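Local structure of PLP-Dependent L-Arginine Hydroxylase MppP (Streptomyces wadayamensis, 6C9B) at residues L166-E169 / R170-L174. The protein is a pyridoxal phosphate-dependent oxidase, acting on L-arginine to give 4-hydroxy-2-ketoarginine and 2-ketoarginine. Numbering follows the deposited sequence.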
ATOM      1  N   LEU B 166       5.448  -2.683 -26.541  1.00 17.28           N
ATOM      2  CA  LEU B 166       5.672  -1.465 -27.307  1.00 18.53           C
ATOM      3  C   LEU B 166       7.126  -1.448 -27.754  1.00 22.11           C
ATOM      4  O   LEU B 166       8.037  -1.364 -26.926  1.00 22.28           O
ATOM      5  CB  LEU B 166       5.332  -0.251 -26.450  1.00 20.22           C
ATOM      6  CG  LEU B 166       5.257   1.091 -27.150  1.00 25.42           C
ATOM      7  CD1 LEU B 166       4.019   1.151 -28.030  1.00 27.51           C
ATOM      8  CD2 LEU B 166       5.242   2.191 -26.094  1.00 32.20           C
ATOM      9  N   ALA B 167       7.341  -1.576 -29.060  1.00 21.57           N
ATOM     10  CA  ALA B 167       8.684  -1.639 -29.622  1.00 24.09           C
ATOM     11  C   ALA B 167       9.380  -0.279 -29.511  1.00 21.81           C
ATOM     12  O   ALA B 167       8.742   0.776 -29.415  1.00 23.11           O
ATOM     13  CB  ALA B 167       8.619  -2.071 -31.075  1.00 25.98           C
ATOM     14  N   GLU B 168      10.713  -0.330 -29.528  1.00 24.18           N
ATOM     15  CA  GLU B 168      11.526   0.853 -29.267  1.00 26.88           C
ATOM     16  C   GLU B 168      11.200   1.959 -30.246  1.00 24.00           C
ATOM     17  O   GLU B 168      11.121   3.129 -29.866  1.00 24.13           O
ATOM     18  CB  GLU B 168      13.015   0.492 -29.331  1.00 24.11           C
ATOM     19  CG  GLU B 168      13.949   1.677 -29.047  1.00 26.29           C
ATOM     20  CD  GLU B 168      15.403   1.306 -28.866  1.00 34.46           C
ATOM     21  OE1 GLU B 168      16.208   2.255 -28.702  1.00 38.36           O
ATOM     22  OE2 GLU B 168      15.749   0.099 -28.894  1.00 32.69           O
ATOM     23  N   GLU B 169      11.012   1.611 -31.516  1.00 22.74           N
ATOM     24  CA  GLU B 169      10.770   2.651 -32.506  1.00 26.10           C
ATOM     25  C   GLU B 169       9.426   3.331 -32.267  1.00 22.55           C
ATOM     26  O   GLU B 169       9.290   4.534 -32.506  1.00 25.16           O
ATOM     27  CB  GLU B 169      10.861   2.055 -33.917  1.00 35.54           C
ATOM     28  CG  GLU B 169       9.878   0.900 -34.203  1.00 77.22           C
ATOM     29  CD  GLU B 169      10.388  -0.530 -33.877  1.00 78.98           C
ATOM     30  OE1 GLU B 169      11.363  -0.720 -33.094  1.00 45.69           O
ATOM     31  OE2 GLU B 169       9.771  -1.485 -34.415  1.00 59.56           O
ATOM     32  N   ARG B 170       8.441   2.595 -31.764  1.00 21.56           N
ATOM     33  CA  ARG B 170       7.154   3.225 -31.468  1.00 23.51           C
ATOM     34  C   ARG B 170       7.197   3.988 -30.154  1.00 21.16           C
ATOM     35  O   ARG B 170       6.627   5.080 -30.058  1.00 22.32           O
ATOM     36  CB  ARG B 170       6.046   2.175 -31.446  1.00 24.22           C
ATOM     37  CG  ARG B 170       4.654   2.707 -31.079  1.00 24.63           C
ATOM     38  CD  ARG B 170       4.168   3.850 -31.965  1.00 25.14           C
ATOM     39  NE  ARG B 170       4.032   3.466 -33.372  1.00 26.01           N
ATOM     40  CZ  ARG B 170       3.910   4.336 -34.378  1.00 25.00           C
ATOM     41  NH1 ARG B 170       3.898   5.641 -34.149  1.00 26.40           N
ATOM     42  NH2 ARG B 170       3.794   3.899 -35.618  1.00 29.95           N
ATOM     43  N   LEU B 171       7.884   3.456 -29.131  1.00 19.63           N
ATOM     44  CA  LEU B 171       8.078   4.258 -27.923  1.00 20.74           C
ATOM     45  C   LEU B 171       8.739   5.573 -28.274  1.00 20.11           C
ATOM     46  O   LEU B 171       8.324   6.637 -27.791  1.00 20.85           O
ATOM     47  CB  LEU B 171       8.922   3.513 -26.890  1.00 21.63           C
ATOM     48  CG  LEU B 171       9.166   4.301 -25.587  1.00 19.51           C
ATOM     49  CD1 LEU B 171       7.875   4.588 -24.827  1.00 20.80           C
ATOM     50  CD2 LEU B 171      10.142   3.580 -24.636  1.00 18.38           C
ATOM     51  N   ARG B 172       9.751   5.524 -29.135  1.00 19.32           N
ATOM     52  CA  ARG B 172      10.457   6.747 -29.510  1.00 21.82           C
ATOM     53  C   ARG B 172       9.508   7.729 -30.170  1.00 20.90           C
ATOM     54  O   ARG B 172       9.468   8.914 -29.812  1.00 24.34           O
ATOM     55  CB  ARG B 172      11.634   6.416 -30.443  1.00 26.16           C
ATOM     56  CG  ARG B 172      12.356   7.655 -30.969  1.00 28.94           C
ATOM     57  CD  ARG B 172      13.582   7.267 -31.806  1.00 36.56           C
ATOM     58  NE  ARG B 172      14.517   6.493 -30.991  1.00 77.60           N
ATOM     59  CZ  ARG B 172      14.777   5.191 -31.128  1.00 79.92           C
ATOM     60  NH1 ARG B 172      15.634   4.616 -30.291  1.00 61.82           N
ATOM     61  NH2 ARG B 172      14.213   4.464 -32.091  1.00 71.12           N
ATOM     62  N   ARG B 173       8.717   7.251 -31.134  1.00 22.21           N
ATOM     63  CA  ARG B 173       7.796   8.147 -31.825  1.00 20.19           C
ATOM     64  C   ARG B 173       6.733   8.696 -30.877  1.00 18.34           C
ATOM     65  O   ARG B 173       6.388   9.885 -30.933  1.00 22.45           O
ATOM     66  CB  ARG B 173       7.142   7.429 -33.001  1.00 25.00           C
ATOM     67  CG  ARG B 173       6.205   8.324 -33.797  1.00 41.73           C
ATOM     68  CD  ARG B 173       6.974   9.470 -34.499  1.00 53.66           C
ATOM     69  NE  ARG B 173       6.088  10.569 -34.873  1.00 65.66           N
ATOM     70  CZ  ARG B 173       6.401  11.865 -34.818  1.00 71.88           C
ATOM     71  NH1 ARG B 173       7.596  12.275 -34.388  1.00 50.54           N
ATOM     72  NH2 ARG B 173       5.496  12.762 -35.189  1.00 76.79           N
ATOM     73  N   LEU B 174       6.203   7.853 -29.998  1.00 18.63           N
ATOM     74  CA  LEU B 174       5.190   8.311 -29.050  1.00 17.35           C
ATOM     75  C   LEU B 174       5.766   9.362 -28.100  1.00 19.87           C
ATOM     76  O   LEU B 174       5.116  10.364 -27.794  1.00 20.36           O
ATOM     77  CB  LEU B 174       4.664   7.102 -28.281  1.00 20.39           C
ATOM     78  CG  LEU B 174       3.496   7.301 -27.331  1.00 34.01           C
ATOM     79  CD1 LEU B 174       2.274   7.840 -28.055  1.00 31.05           C
ATOM     80  CD2 LEU B 174       3.152   5.952 -26.699  1.00 31.94           C
TER
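The first turn of helix 168-181, the crossover helix between strands 152-156 and 184-188, forms where the carbonyl of Ala167, at the N-cap position, accepts the amide of Leu171. Leu171 N reaches Ala167 O at 2.8 Å in a nearly straight bond (173°), and Arg170 N adds a weak one to the same oxygen. Arg172 N to Glu168 O (2.9 Å) and Arg173 N to Glu169 O (3.1 Å) carry the ladder onward.

Just ahead of the helix, buried Leu166 packs back against the first turn. CG anti to the backbone N (chi1 -169°) carries the branch towards the helix, where CD2 meets CD1 of Leu171 at 3.8 Å, the two side chains roughly perpendicular, and CD1 touches the aliphatic CG of Arg170 at 3.5 Å. Leucine suits this face because Leu171 and Leu174 continue it onto Leu185 of strand 184-188, and Val155 of strand 152-156 receives Leu166 and Leu174. Arginine suits the border: the methylenes of Arg170 lie against leucine, whereas its guanidinium is paired with Asp141.

On the flank facing helix 202-209, where both side chains touch Val205, extended Glu168 meets Arg172 one turn later, OE1 to NH1 at 2.9 Å, a salt bridge with a weak hydrogen bond and planes 44° apart. This i to i+4 pairing is common on helix surfaces, and a negative charge in the first turn probably interacts favourably with the helix dipole. Leucines packed on parallel strands, with charged residues on other flanks, typify an amphipathic beta-alpha-beta crossover helix.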